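Local coordinates for NADB-Rossmann Superfamily protein (Streptococcus agalactiae, PDB 3LEC), which binds zinc and is probably a tRNA (adenine(22)-N1)-methyltransferase of the Rossmann-like TrmK family, at residues E142-D147 with V160-H165. Residues are numbered along the deposited sequence; the frame is centred on the assembly and turned at random.
With ZN (zinc ion), chain B.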
loop_
_atom_site.group_PDB
_atom_site.type_symbol
_atom_site.label_atom_id
_atom_site.label_comp_id
_atom_site.label_asym_id
_atom_site.label_seq_id
_atom_site.Cartn_x
_atom_site.Cartn_y
_atom_site.Cartn_z
ATOM N N GLU A 142 -5.973 -4.998 11.190
ATOM C CA GLU A 142 -4.760 -5.585 11.719
ATOM C C GLU A 142 -3.773 -5.891 10.589
ATOM O O GLU A 142 -4.128 -6.482 9.571
ATOM C CB GLU A 142 -5.089 -6.848 12.536
ATOM C CG GLU A 142 -3.861 -7.621 13.014
ATOM C CD GLU A 142 -4.203 -8.755 13.969
ATOM O OE1 GLU A 142 -3.572 -8.818 15.044
ATOM O OE2 GLU A 142 -5.086 -9.586 13.648
ATOM N N ILE A 143 -2.532 -5.461 10.771
ATOM C CA ILE A 143 -1.451 -5.803 9.856
ATOM C C ILE A 143 -1.001 -7.221 10.188
ATOM O O ILE A 143 -0.692 -7.515 11.357
ATOM C CB ILE A 143 -0.259 -4.833 10.032
ATOM C CG1 ILE A 143 -0.697 -3.401 9.689
ATOM C CG2 ILE A 143 0.919 -5.298 9.163
ATOM C CD1 ILE A 143 0.232 -2.331 10.249
ATOM N N VAL A 144 -0.973 -8.098 9.182
ATOM C CA VAL A 144 -0.584 -9.514 9.382
ATOM C C VAL A 144 0.711 -9.910 8.700
ATOM O O VAL A 144 1.256 -10.979 8.974
ATOM C CB VAL A 144 -1.706 -10.490 8.948
ATOM C CG1 VAL A 144 -2.900 -10.309 9.814
ATOM C CG2 VAL A 144 -2.062 -10.305 7.444
ATOM N N ALA A 145 1.188 -9.046 7.799
ATOM C CA ALA A 145 2.509 -9.145 7.210
ATOM C C ALA A 145 2.940 -7.781 6.655
ATOM O O ALA A 145 2.084 -6.940 6.277
ATOM C CB ALA A 145 2.549 -10.219 6.100
ATOM N N GLU A 146 4.256 -7.554 6.630
ATOM C CA GLU A 146 4.842 -6.382 5.960
ATOM C C GLU A 146 6.082 -6.759 5.157
ATOM O O GLU A 146 6.789 -7.710 5.495
ATOM C CB GLU A 146 5.194 -5.263 6.953
ATOM C CG GLU A 146 4.050 -4.766 7.803
ATOM C CD GLU A 146 4.492 -3.729 8.807
ATOM O OE1 GLU A 146 5.418 -4.036 9.597
ATOM O OE2 GLU A 146 3.895 -2.623 8.824
ATOM N N ASP A 147 6.367 -6.004 4.095
ATOM C CA ASP A 147 7.589 -6.197 3.359
ATOM C C ASP A 147 8.172 -4.824 3.047
ATOM O O ASP A 147 7.438 -3.871 2.954
ATOM C CB ASP A 147 7.331 -6.943 2.050
ATOM C CG ASP A 147 8.616 -7.356 1.349
ATOM O OD1 ASP A 147 9.564 -7.821 2.017
ATOM O OD2 ASP A 147 8.678 -7.226 0.115
ATOM N N VAL A 160 0.133 -5.823 4.613
ATOM C CA VAL A 160 -0.939 -6.803 4.347
ATOM C C VAL A 160 -1.863 -6.752 5.540
ATOM O O VAL A 160 -1.395 -6.813 6.686
ATOM C CB VAL A 160 -0.386 -8.225 4.184
ATOM C CG1 VAL A 160 -1.525 -9.197 3.819
ATOM C CG2 VAL A 160 0.694 -8.247 3.112
ATOM N N VAL A 161 -3.165 -6.606 5.278
ATOM C CA VAL A 161 -4.108 -6.217 6.313
ATOM C C VAL A 161 -5.339 -7.116 6.269
ATOM O O VAL A 161 -5.811 -7.501 5.202
ATOM C CB VAL A 161 -4.576 -4.723 6.119
ATOM C CG1 VAL A 161 -5.622 -4.336 7.132
ATOM C CG2 VAL A 161 -3.398 -3.751 6.215
ATOM N N LYS A 162 -5.842 -7.468 7.440
ATOM C CA LYS A 162 -7.146 -8.113 7.528
ATOM C C LYS A 162 -7.951 -7.428 8.639
ATOM O O LYS A 162 -7.410 -6.636 9.398
ATOM C CB LYS A 162 -6.961 -9.623 7.815
ATOM C CG LYS A 162 -6.312 -10.392 6.617
ATOM C CD LYS A 162 -6.082 -11.899 6.848
ATOM C CE LYS A 162 -7.369 -12.729 6.716
ATOM N NZ LYS A 162 -7.851 -12.865 5.313
ATOM N N HIS A 163 -9.242 -7.723 8.749
ATOM C CA HIS A 163 -9.999 -7.220 9.899
ATOM C C HIS A 163 -9.362 -7.805 11.151
ATOM O O HIS A 163 -8.900 -8.956 11.140
ATOM C CB HIS A 163 -11.477 -7.608 9.790
ATOM C CG HIS A 163 -12.202 -6.906 8.681
ATOM N ND1 HIS A 163 -12.854 -5.705 8.859
ATOM C CD2 HIS A 163 -12.387 -7.244 7.382
ATOM C CE1 HIS A 163 -13.404 -5.330 7.717
ATOM N NE2 HIS A 163 -13.138 -6.249 6.807
ATOM N N GLY A 164 -9.303 -6.994 12.207
ATOM C CA GLY A 164 -8.748 -7.415 13.488
ATOM C C GLY A 164 -8.469 -6.227 14.382
ATOM O O GLY A 164 -8.237 -5.120 13.898
ATOM N N HIS A 165 -8.494 -6.457 15.692
ATOM C CA HIS A 165 -8.224 -5.413 16.647
ATOM C C HIS A 165 -6.741 -5.389 17.013
ATOM O O HIS A 165 -6.221 -6.351 17.571
ATOM C CB HIS A 165 -9.060 -5.646 17.908
ATOM C CG HIS A 165 -8.911 -4.567 18.932
ATOM N ND1 HIS A 165 -9.896 -3.634 19.178
ATOM C CD2 HIS A 165 -7.882 -4.259 19.763
ATOM C CE1 HIS A 165 -9.487 -2.808 20.125
ATOM N NE2 HIS A 165 -8.266 -3.164 20.495
HETATM ZN ZN ZN B . -11.771 -3.276 18.257
HETATM O O HOH W 1 -6.280 -10.003 11.433
HETATM O O HOH W 2 -12.533 -1.500 19.205
#
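E142 and K162 pair through both backbone bonds of an antiparallel rung, E142 N to K162 O at 2.8 Å and K162 N to E142 O at 2.9 Å, in a beta hairpin whose strand segments run at 143° to each other. At I143–V161, a non-hydrogen-bonded pair, the CA atoms close to 4.5 Å. The register then slips by one residue in a classic beta bulge: V144 N donates to V160 O, V160 N donates to A145 O, and V144 and A145 both face V160. The extra residue, V144, has a helix-like psi of -13°. A chi1 of -64° sets its CG1 anti to the carbonyl carbon and leaves CG2 between that carbon and the backbone N, 3.8 Å from V160 CG1; the two side chains cross at about a right angle. V160 CG2 turns instead to A145, 4.0 Å from its CB. I143 and V161 project from the reverse face, where helix 129-138 packs on both. Past the last rung, E142 CB packs 3.8 Å from G164 CA, and the extended chain beyond carries OE2 to a water that also donates to H163 O. H165 ND1 binds zinc at 2.1 Å, with a water ligand at the ring edge and D140, just before strand 141-150, as the other protein ligand. The hairpin forms the antiparallel edge of a Rossmann-like sheet, with strand 155-163 next to strand 120-125. The N-H groups thus still point straight at their acceptors through the bulge, though tilted there from the carbonyl planes, while the metal ties together the chain flanking the hairpin's open end.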